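Local coordinates for petrobactin-binding protein YclQ (Bacillus subtilis subsp. subtilis str. 168, PDB 3GFV) that binds iron-free and ferric petrobactin and the precursor 3,4-dihydroxybenzoic acid, and serves the ABC transporter YclNOPQ in uptake of ferric petrobactin, at residues A[170-175]-A[228-233]; A[198-203]-A[286-291]; A[15-20]-A[28-33]. One frame throughout, in Å; residues are numbered along the deposited sequence. Where two conformers were deposited one is given.

Interaction 1. Residues A[170-175]-A[228-233]; sequences LNKNGL and PDYLFV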
loop_
_atom_site.group_PDB
_atom_site.type_symbol
_atom_site.label_atom_id
_atom_site.label_comp_id
_atom_site.label_asym_id
_atom_site.label_seq_id
_atom_site.Cartn_x
_atom_site.Cartn_y
_atom_site.Cartn_z
ATOM N N LEU A 170 -9.707 -20.087 11.985
ATOM C CA LEU A 170 -8.901 -21.129 11.375
ATOM C C LEU A 170 -7.991 -21.810 12.359
ATOM O O LEU A 170 -7.687 -22.995 12.193
ATOM C CB LEU A 170 -8.039 -20.511 10.268
ATOM C CG LEU A 170 -8.774 -20.214 8.967
ATOM C CD1 LEU A 170 -7.851 -19.425 8.043
ATOM C CD2 LEU A 170 -9.208 -21.507 8.291
ATOM N N ASN A 171 -7.530 -21.071 13.370
ATOM C CA ASN A 171 -6.505 -21.602 14.272
ATOM C C ASN A 171 -5.294 -22.036 13.478
ATOM O O ASN A 171 -4.749 -23.142 13.645
ATOM C CB ASN A 171 -7.032 -22.770 15.093
ATOM C CG ASN A 171 -7.998 -22.320 16.149
ATOM O OD1 ASN A 171 -7.709 -21.386 16.902
ATOM N ND2 ASN A 171 -9.159 -22.964 16.207
ATOM N N LYS A 172 -4.905 -21.165 12.565
ATOM C CA LYS A 172 -3.749 -21.438 11.716
ATOM C C LYS A 172 -2.928 -20.157 11.675
ATOM O O LYS A 172 -3.450 -19.074 11.973
ATOM C CB LYS A 172 -4.208 -21.758 10.295
ATOM C CG LYS A 172 -5.058 -23.021 10.179
ATOM C CD LYS A 172 -4.218 -24.268 10.459
ATOM C CE LYS A 172 -5.077 -25.522 10.391
ATOM N NZ LYS A 172 -4.265 -26.753 10.643
ATOM N N ASN A 173 -1.661 -20.250 11.270
ATOM C CA ASN A 173 -0.834 -19.048 11.237
ATOM C C ASN A 173 -0.392 -18.702 9.817
ATOM O O ASN A 173 -0.683 -19.436 8.868
ATOM C CB ASN A 173 0.371 -19.170 12.175
ATOM C CG ASN A 173 1.287 -20.320 11.791
ATOM O OD1 ASN A 173 1.433 -20.632 10.611
ATOM N ND2 ASN A 173 1.925 -20.938 12.787
ATOM N N GLY A 174 0.282 -17.565 9.679
ATOM C CA GLY A 174 0.706 -17.102 8.364
ATOM C C GLY A 174 2.081 -16.471 8.416
ATOM O O GLY A 174 2.476 -15.852 9.419
ATOM N N LEU A 175 2.814 -16.629 7.319
ATOM C CA LEU A 175 4.087 -15.943 7.138
ATOM C C LEU A 175 4.000 -15.092 5.870
ATOM O O LEU A 175 3.505 -15.561 4.850
ATOM C CB LEU A 175 5.221 -16.964 7.003
ATOM C CG LEU A 175 6.603 -16.408 6.642
ATOM C CD1 LEU A 175 7.150 -15.541 7.786
ATOM C CD2 LEU A 175 7.606 -17.558 6.275
ATOM N N PRO A 228 4.864 -22.259 8.214
ATOM C CA PRO A 228 3.597 -21.522 8.266
ATOM C C PRO A 228 2.459 -22.313 7.620
ATOM O O PRO A 228 2.676 -23.028 6.638
ATOM C CB PRO A 228 3.885 -20.282 7.400
ATOM C CG PRO A 228 4.907 -20.822 6.370
ATOM C CD PRO A 228 5.811 -21.708 7.229
ATOM N N ASP A 229 1.253 -22.176 8.153
ATOM C CA ASP A 229 0.071 -22.796 7.550
ATOM C C ASP A 229 -0.346 -22.078 6.274
ATOM O O ASP A 229 -0.817 -22.705 5.326
ATOM C CB ASP A 229 -1.083 -22.747 8.555
ATOM C CG ASP A 229 -0.750 -23.477 9.836
ATOM O OD1 ASP A 229 -0.250 -24.617 9.720
ATOM O OD2 ASP A 229 -0.940 -22.897 10.932
ATOM N N TYR A 230 -0.192 -20.749 6.277
ATOM C CA TYR A 230 -0.471 -19.901 5.112
ATOM C C TYR A 230 0.761 -19.095 4.759
ATOM O O TYR A 230 1.441 -18.574 5.638
ATOM C CB TYR A 230 -1.656 -18.944 5.376
ATOM C CG TYR A 230 -2.947 -19.698 5.452
ATOM C CD1 TYR A 230 -3.808 -19.768 4.349
ATOM C CD2 TYR A 230 -3.274 -20.416 6.603
ATOM C CE1 TYR A 230 -4.986 -20.503 4.415
ATOM C CE2 TYR A 230 -4.442 -21.161 6.668
ATOM C CZ TYR A 230 -5.294 -21.196 5.578
ATOM O OH TYR A 230 -6.452 -21.947 5.653
ATOM N N LEU A 231 1.058 -19.005 3.466
ATOM C CA LEU A 231 2.239 -18.275 3.019
ATOM C C LEU A 231 1.811 -17.182 2.035
ATOM O O LEU A 231 1.311 -17.471 0.951
ATOM C CB LEU A 231 3.249 -19.232 2.375
ATOM C CG LEU A 231 4.554 -18.587 1.867
ATOM C CD1 LEU A 231 5.372 -18.005 3.003
ATOM C CD2 LEU A 231 5.393 -19.645 1.112
ATOM N N PHE A 232 1.994 -15.935 2.447
ATOM C CA PHE A 232 1.627 -14.780 1.631
ATOM C C PHE A 232 2.867 -14.302 0.901
ATOM O O PHE A 232 3.874 -13.981 1.538
ATOM C CB PHE A 232 1.091 -13.672 2.532
ATOM C CG PHE A 232 -0.182 -14.036 3.233
ATOM C CD1 PHE A 232 -1.410 -13.766 2.642
ATOM C CD2 PHE A 232 -0.153 -14.666 4.475
ATOM C CE1 PHE A 232 -2.614 -14.089 3.291
ATOM C CE2 PHE A 232 -1.353 -14.998 5.130
ATOM C CZ PHE A 232 -2.572 -14.731 4.526
ATOM N N VAL A 233 2.805 -14.266 -0.430
ATOM C CA VAL A 233 3.993 -13.924 -1.214
ATOM C C VAL A 233 3.795 -12.666 -2.052
ATOM O O VAL A 233 2.793 -12.541 -2.777
ATOM C CB VAL A 233 4.352 -15.062 -2.166
ATOM C CG1 VAL A 233 5.616 -14.725 -2.926
ATOM C CG2 VAL A 233 4.550 -16.351 -1.372
HETATM O O HOH W 1 -2.007 -26.613 8.322
HETATM O O HOH W 2 -1.539 -26.638 11.193
#

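Interaction 2. Residues A[198-203]-A[286-291]; sequences DVFGVA and QMIKEV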
loop_
_atom_site.group_PDB
_atom_site.type_symbol
_atom_site.label_atom_id
_atom_site.label_comp_id
_atom_site.label_asym_id
_atom_site.label_seq_id
_atom_site.Cartn_x
_atom_site.Cartn_y
_atom_site.Cartn_z
ATOM N N ASP A 198 -1.636 -7.298 11.779
ATOM C CA ASP A 198 -2.045 -6.243 12.699
ATOM C C ASP A 198 -3.495 -5.826 12.488
ATOM O O ASP A 198 -4.172 -5.399 13.421
ATOM C CB ASP A 198 -1.144 -5.017 12.529
ATOM C CG ASP A 198 0.321 -5.332 12.771
ATOM O OD1 ASP A 198 0.615 -6.194 13.632
ATOM O OD2 ASP A 198 1.168 -4.728 12.096
ATOM N N VAL A 199 -3.962 -5.951 11.256
ATOM C CA VAL A 199 -5.279 -5.439 10.891
ATOM C C VAL A 199 -6.204 -6.594 10.539
ATOM O O VAL A 199 -7.317 -6.676 11.053
ATOM C CB VAL A 199 -5.169 -4.466 9.706
ATOM C CG1 VAL A 199 -6.533 -3.964 9.292
ATOM C CG2 VAL A 199 -4.285 -3.285 10.095
ATOM N N PHE A 200 -5.719 -7.510 9.690
ATOM C CA PHE A 200 -6.558 -8.590 9.184
ATOM C C PHE A 200 -6.618 -9.782 10.127
ATOM O O PHE A 200 -7.384 -10.718 9.889
ATOM C CB PHE A 200 -6.089 -9.084 7.805
ATOM C CG PHE A 200 -6.056 -8.011 6.746
ATOM C CD1 PHE A 200 -6.781 -6.842 6.910
ATOM C CD2 PHE A 200 -5.293 -8.185 5.590
ATOM C CE1 PHE A 200 -6.739 -5.853 5.939
ATOM C CE2 PHE A 200 -5.244 -7.202 4.591
ATOM C CZ PHE A 200 -5.971 -6.030 4.769
ATOM N N GLY A 201 -5.781 -9.777 11.161
ATOM C CA GLY A 201 -5.928 -10.763 12.226
ATOM C C GLY A 201 -5.266 -12.125 12.034
ATOM O O GLY A 201 -5.497 -13.048 12.826
ATOM N N VAL A 202 -4.447 -12.273 10.994
ATOM C CA VAL A 202 -3.756 -13.552 10.765
ATOM C C VAL A 202 -2.707 -13.757 11.852
ATOM O O VAL A 202 -1.873 -12.890 12.102
ATOM C CB VAL A 202 -3.098 -13.637 9.342
ATOM C CG1 VAL A 202 -2.285 -14.941 9.182
ATOM C CG2 VAL A 202 -4.189 -13.516 8.227
ATOM N N ALA A 203 -2.756 -14.892 12.549
ATOM C CA ALA A 203 -1.737 -15.140 13.567
ATOM C C ALA A 203 -0.342 -15.254 12.916
ATOM O O ALA A 203 -0.175 -15.989 11.948
ATOM C CB ALA A 203 -2.057 -16.433 14.322
ATOM N N GLN A 286 -9.193 -4.001 -2.138
ATOM C CA GLN A 286 -8.606 -5.102 -2.876
ATOM C C GLN A 286 -7.824 -6.030 -1.954
ATOM O O GLN A 286 -7.972 -7.258 -2.023
ATOM C CB GLN A 286 -7.668 -4.586 -3.965
ATOM C CG GLN A 286 -7.082 -5.738 -4.769
ATOM C CD GLN A 286 -6.018 -5.295 -5.744
ATOM O OE1 GLN A 286 -6.193 -4.330 -6.499
ATOM N NE2 GLN A 286 -4.903 -6.005 -5.736
HETATM N N MSE A 287 -6.996 -5.430 -1.105
HETATM C CA MSE A 287 -6.077 -6.180 -0.254
HETATM C C MSE A 287 -6.842 -7.052 0.726
HETATM O O MSE A 287 -6.483 -8.239 0.939
HETATM C CB MSE A 287 -5.081 -5.257 0.464
HETATM C CG MSE A 287 -4.056 -4.635 -0.498
HETATM SE SE MSE A 287 -3.294 -2.985 0.220
HETATM C CE MSE A 287 -2.163 -3.731 1.533
ATOM N N ILE A 288 -7.887 -6.499 1.313
ATOM C CA ILE A 288 -8.723 -7.315 2.201
ATOM C C ILE A 288 -9.246 -8.536 1.457
ATOM O O ILE A 288 -9.150 -9.676 1.942
ATOM C CB ILE A 288 -9.883 -6.499 2.779
ATOM C CG1 ILE A 288 -9.343 -5.377 3.673
ATOM C CG2 ILE A 288 -10.891 -7.413 3.560
ATOM C CD1 ILE A 288 -10.376 -4.264 3.914
ATOM N N LYS A 289 -9.789 -8.315 0.264
ATOM C CA LYS A 289 -10.406 -9.393 -0.498
ATOM C C LYS A 289 -9.403 -10.470 -0.909
ATOM O O LYS A 289 -9.721 -11.662 -0.890
ATOM C CB LYS A 289 -11.116 -8.845 -1.737
ATOM C CG LYS A 289 -11.658 -9.938 -2.661
ATOM C CD LYS A 289 -12.233 -9.371 -3.961
ATOM C CE LYS A 289 -12.475 -10.476 -4.996
ATOM N NZ LYS A 289 -13.296 -11.592 -4.435
ATOM N N GLU A 290 -8.190 -10.061 -1.276
ATOM C CA GLU A 290 -7.169 -11.052 -1.596
ATOM C C GLU A 290 -6.865 -11.952 -0.394
ATOM O O GLU A 290 -6.707 -13.169 -0.550
ATOM C CB GLU A 290 -5.854 -10.395 -2.040
ATOM C CG GLU A 290 -5.941 -9.615 -3.337
ATOM C CD GLU A 290 -4.589 -8.995 -3.671
ATOM O OE1 GLU A 290 -3.719 -9.732 -4.125
ATOM O OE2 GLU A 290 -4.392 -7.789 -3.454
ATOM N N VAL A 291 -6.749 -11.354 0.788
ATOM C CA VAL A 291 -6.438 -12.120 1.997
ATOM C C VAL A 291 -7.615 -13.040 2.371
ATOM O O VAL A 291 -7.425 -14.240 2.659
ATOM C CB VAL A 291 -6.009 -11.189 3.168
ATOM C CG1 VAL A 291 -5.815 -11.973 4.464
ATOM C CG2 VAL A 291 -4.685 -10.479 2.819
#

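Interaction 3. Residues A[15-20]-A[28-33]; sequences EQITVK and TKVPKN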
loop_
_atom_site.group_PDB
_atom_site.type_symbol
_atom_site.label_atom_id
_atom_site.label_comp_id
_atom_site.label_asym_id
_atom_site.label_seq_id
_atom_site.Cartn_x
_atom_site.Cartn_y
_atom_site.Cartn_z
ATOM N N GLU A 15 -10.726 29.833 -0.603
ATOM C CA GLU A 15 -10.920 29.234 0.712
ATOM C C GLU A 15 -9.794 28.241 1.002
ATOM O O GLU A 15 -9.429 27.464 0.127
ATOM C CB GLU A 15 -12.280 28.538 0.772
ATOM C CG GLU A 15 -12.531 27.782 2.059
ATOM C CD GLU A 15 -13.903 27.147 2.103
ATOM O OE1 GLU A 15 -14.735 27.459 1.222
ATOM O OE2 GLU A 15 -14.152 26.339 3.025
ATOM N N GLN A 16 -9.229 28.299 2.207
ATOM C CA GLN A 16 -8.114 27.424 2.590
ATOM C C GLN A 16 -8.551 26.444 3.660
ATOM O O GLN A 16 -9.477 26.719 4.421
ATOM C CB GLN A 16 -6.954 28.252 3.146
ATOM C CG GLN A 16 -6.537 29.403 2.259
ATOM C CD GLN A 16 -5.749 28.930 1.066
ATOM O OE1 GLN A 16 -6.130 29.165 -0.080
ATOM N NE2 GLN A 16 -4.654 28.235 1.329
ATOM N N ILE A 17 -7.888 25.299 3.720
ATOM C CA ILE A 17 -8.100 24.357 4.809
ATOM C C ILE A 17 -6.734 23.985 5.398
ATOM O O ILE A 17 -5.747 23.831 4.661
ATOM C CB ILE A 17 -8.899 23.109 4.351
ATOM C CG1 ILE A 17 -8.942 22.056 5.455
ATOM C CG2 ILE A 17 -8.310 22.505 3.100
ATOM C CD1 ILE A 17 -10.179 21.170 5.401
ATOM N N THR A 18 -6.679 23.885 6.724
ATOM C CA THR A 18 -5.460 23.530 7.441
ATOM C C THR A 18 -5.342 22.018 7.569
ATOM O O THR A 18 -6.215 21.377 8.148
ATOM C CB THR A 18 -5.427 24.189 8.846
ATOM O OG1 THR A 18 -5.420 25.611 8.699
ATOM C CG2 THR A 18 -4.186 23.776 9.634
ATOM N N VAL A 19 -4.265 21.457 7.016
ATOM C CA VAL A 19 -4.080 20.013 6.966
ATOM C C VAL A 19 -2.898 19.594 7.843
ATOM O O VAL A 19 -1.753 19.809 7.479
ATOM C CB VAL A 19 -3.831 19.554 5.500
ATOM C CG1 VAL A 19 -3.502 18.039 5.429
ATOM C CG2 VAL A 19 -5.025 19.897 4.629
ATOM N N LYS A 20 -3.175 19.019 9.006
ATOM C CA LYS A 20 -2.111 18.394 9.786
ATOM C C LYS A 20 -1.685 17.089 9.106
ATOM O O LYS A 20 -2.521 16.278 8.699
ATOM C CB LYS A 20 -2.565 18.136 11.230
ATOM C CG LYS A 20 -2.706 19.436 12.035
ATOM C CD LYS A 20 -3.097 19.202 13.493
ATOM C CE LYS A 20 -2.955 20.504 14.296
ATOM N NZ LYS A 20 -3.856 20.534 15.490
ATOM N N THR A 28 -0.431 22.406 7.383
ATOM C CA THR A 28 -0.127 23.113 6.146
ATOM C C THR A 28 -1.424 23.628 5.517
ATOM O O THR A 28 -2.381 22.862 5.351
ATOM C CB THR A 28 0.511 22.151 5.144
ATOM O OG1 THR A 28 1.743 21.642 5.682
ATOM C CG2 THR A 28 0.760 22.851 3.817
ATOM N N LYS A 29 -1.454 24.912 5.171
ATOM C CA LYS A 29 -2.600 25.503 4.496
ATOM C C LYS A 29 -2.679 25.022 3.060
ATOM O O LYS A 29 -1.730 25.191 2.300
ATOM C CB LYS A 29 -2.477 27.030 4.487
ATOM C CG LYS A 29 -3.321 27.746 5.520
ATOM C CD LYS A 29 -2.936 27.346 6.923
ATOM C CE LYS A 29 -3.603 28.252 7.943
ATOM N NZ LYS A 29 -3.481 27.666 9.302
ATOM N N VAL A 30 -3.812 24.430 2.692
ATOM C CA VAL A 30 -4.038 23.983 1.317
ATOM C C VAL A 30 -5.374 24.543 0.810
ATOM O O VAL A 30 -6.307 24.800 1.595
ATOM C CB VAL A 30 -3.979 22.426 1.161
ATOM C CG1 VAL A 30 -2.774 21.843 1.917
ATOM C CG2 VAL A 30 -5.263 21.793 1.623
ATOM N N PRO A 31 -5.472 24.782 -0.502
ATOM C CA PRO A 31 -6.753 25.337 -0.951
ATOM C C PRO A 31 -7.826 24.265 -0.887
ATOM O O PRO A 31 -7.554 23.095 -1.186
ATOM C CB PRO A 31 -6.491 25.731 -2.414
ATOM C CG PRO A 31 -5.078 25.275 -2.729
ATOM C CD PRO A 31 -4.566 24.447 -1.614
ATOM N N LYS A 32 -9.036 24.659 -0.491
ATOM C CA LYS A 32 -10.155 23.745 -0.532
ATOM C C LYS A 32 -10.486 23.487 -1.996
ATOM O O LYS A 32 -10.391 24.403 -2.824
ATOM C CB LYS A 32 -11.347 24.383 0.178
ATOM C CG LYS A 32 -12.654 23.654 -0.012
ATOM C CD LYS A 32 -13.011 22.840 1.212
ATOM C CE LYS A 32 -14.509 22.922 1.468
ATOM N NZ LYS A 32 -14.811 22.827 2.921
ATOM N N ASN A 33 -10.855 22.252 -2.326
ATOM C CA ASN A 33 -11.242 21.913 -3.692
ATOM C C ASN A 33 -10.180 22.341 -4.702
ATOM O O ASN A 33 -10.477 23.101 -5.643
ATOM C CB ASN A 33 -12.589 22.545 -4.052
ATOM C CG ASN A 33 -13.727 22.026 -3.187
ATOM O OD1 ASN A 33 -14.464 22.800 -2.571
ATOM N ND2 ASN A 33 -13.868 20.707 -3.133
#

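Interaction 1. Residues A[170-175]-A[228-233]
N173 and D229 meet where two neighbouring parallel strands of the C-terminal lobe's sheet, 173-180 and 230-235, run together. The two side chains exchange bonds with each other's backbone. N173 N donates to D229 OD2 at 2.8 Å, and the oxygen accepts on its anti lone pair. In return D229 N donates to N173 OD1 at 2.9 Å, with a nearly straight N-H...O angle of 165°. N173 can reach because its CG sits between the backbone N and the carbonyl carbon (chi1 61°). Amide and carboxylate planes lie only 17° apart. Parallel pairing then follows: Y230 N to N173 O, L175 N to Y230 O, and F232 N to L175 O. On one face L175 CB packs on P228 CB at 3.6 Å. On the other, K172 CB meets the edge of the Y230 ring, its nearest ring atom being CE2 at 3.7 Å. L170 CD1 comes obliquely to the same ring, 3.7 Å from Y230 OH. Two waters join K172 NZ to D229 OD1, which also bonds N259. D229 therefore holds this part of the chain through both oxygens, and the lysine's charge, reaching it through water, probably helps to keep the carboxylate ionised.

Interaction 2. Residues A[198-203]-A[286-291]
F200 turns its CG anti to its own carbonyl carbon (chi1 -58°), and this sends the ring across to the helix segment 286-291. I288 likewise has CG1 anti to the carbonyl carbon (chi1 -64°), so that this branch meets the ring. The two side chains cross at about a right angle. I288 CG1 lies 3.5 Å from F200 CE1 and 3.6 Å from F200 CZ. V291 meets other atoms of the ring: its CG2 is 3.6 Å from F200 CD2 and 3.8 Å from F200 CE2. The ring thus bridges residues three apart on the helix. All these approaches are oblique to the ring. The backbone carbonyl of M287, a selenomethionine, adds a looser contact, with M287 O 4.0 Å from F200 CE2. That oxygen accepts the helical bond from V291 N. V202 adds a smaller apolar contact, its CG2 standing 4.4 Å from V291 CG1. No hydrogen bond crosses between the segments, and every touching residue is buried. F200 also packs on V163 and V202 on A167, both of helix 146-170. This is plain apolar packing of an alpha/beta lobe. The loop between helix 195-198 and strand 203-204, which turns at G201 with positive phi, lays F200 on the C-terminal helix 281-296 of the periplasmic binding protein fold.

Interaction 3. Residues A[15-20]-A[28-33]
E15 and K32 meet at the open end of an antiparallel beta hairpin, formed by strands 16-21 and 27-31 near the N-terminus. The backbone bond from K32 N to E15 O, at 2.9 Å, closes this end. From there the lysine side chain runs alongside that of the glutamate. K32 CB rests 3.6 Å from E15 O and also approaches E15 CG. CG carries the chain onward, anti to the backbone N (chi1 169°). The chain then bends at each later torsion, and CD and CE draw nearer to E15 OE2. NZ ends in a salt bridge with that oxygen, at 3.6 Å. NZ has a second, long and weak ion pair with D144. E15 itself stays extended beyond CG, which lets its carboxylate keep pace with the lysine.

Further along, I17 and V30 form a hydrogen-bonded pair, with I17 N bonded to V30 O and V30 N to I17 O. V19 and T28 form the next such pair, also bonded in both directions. I17, V19 and V30 share one face of the hairpin. With CG1 anti to the carbonyl carbon (chi1 -45°), V30 CG2 falls between the backbone N and the carbonyl carbon, where it touches both I17 and V19. V19 and V30 continue the apolar layer onto I142 of helix 128-142 and I119 of strand 118-120, so this face joins the hairpin to the body of the N-terminal lobe. T18 and K29 project from the other face, a non-hydrogen-bonded pair. Their side chains run side by side, and K29 bends at chi2. K29 NZ donates to T18 OG1 at 2.9 Å. Between I17 and V30 the packing is tight, with I17 CG2 only 3.5 Å from V30 CG2.

Interaction 3 comes first along the chain, and closes before the other two open. It lies on the opposite side of the chain's centre from interaction 1, with centres about 43 Å apart, and about 33 Å separates its centre from that of interaction 2. Interactions 1 and 2 alternate along the chain and are neighbours, their centres about 11 Å apart. They touch where G174 N lies 2.8 Å from A203 O, a probable hydrogen bond that pairs strand 203-204 with strand 173-180. Helix 281-296 serves both, since F232 rests on V291. Two contacts thus build one lobe, while the hairpin belongs to the other, in keeping with the two-lobed periplasmic binding protein fold.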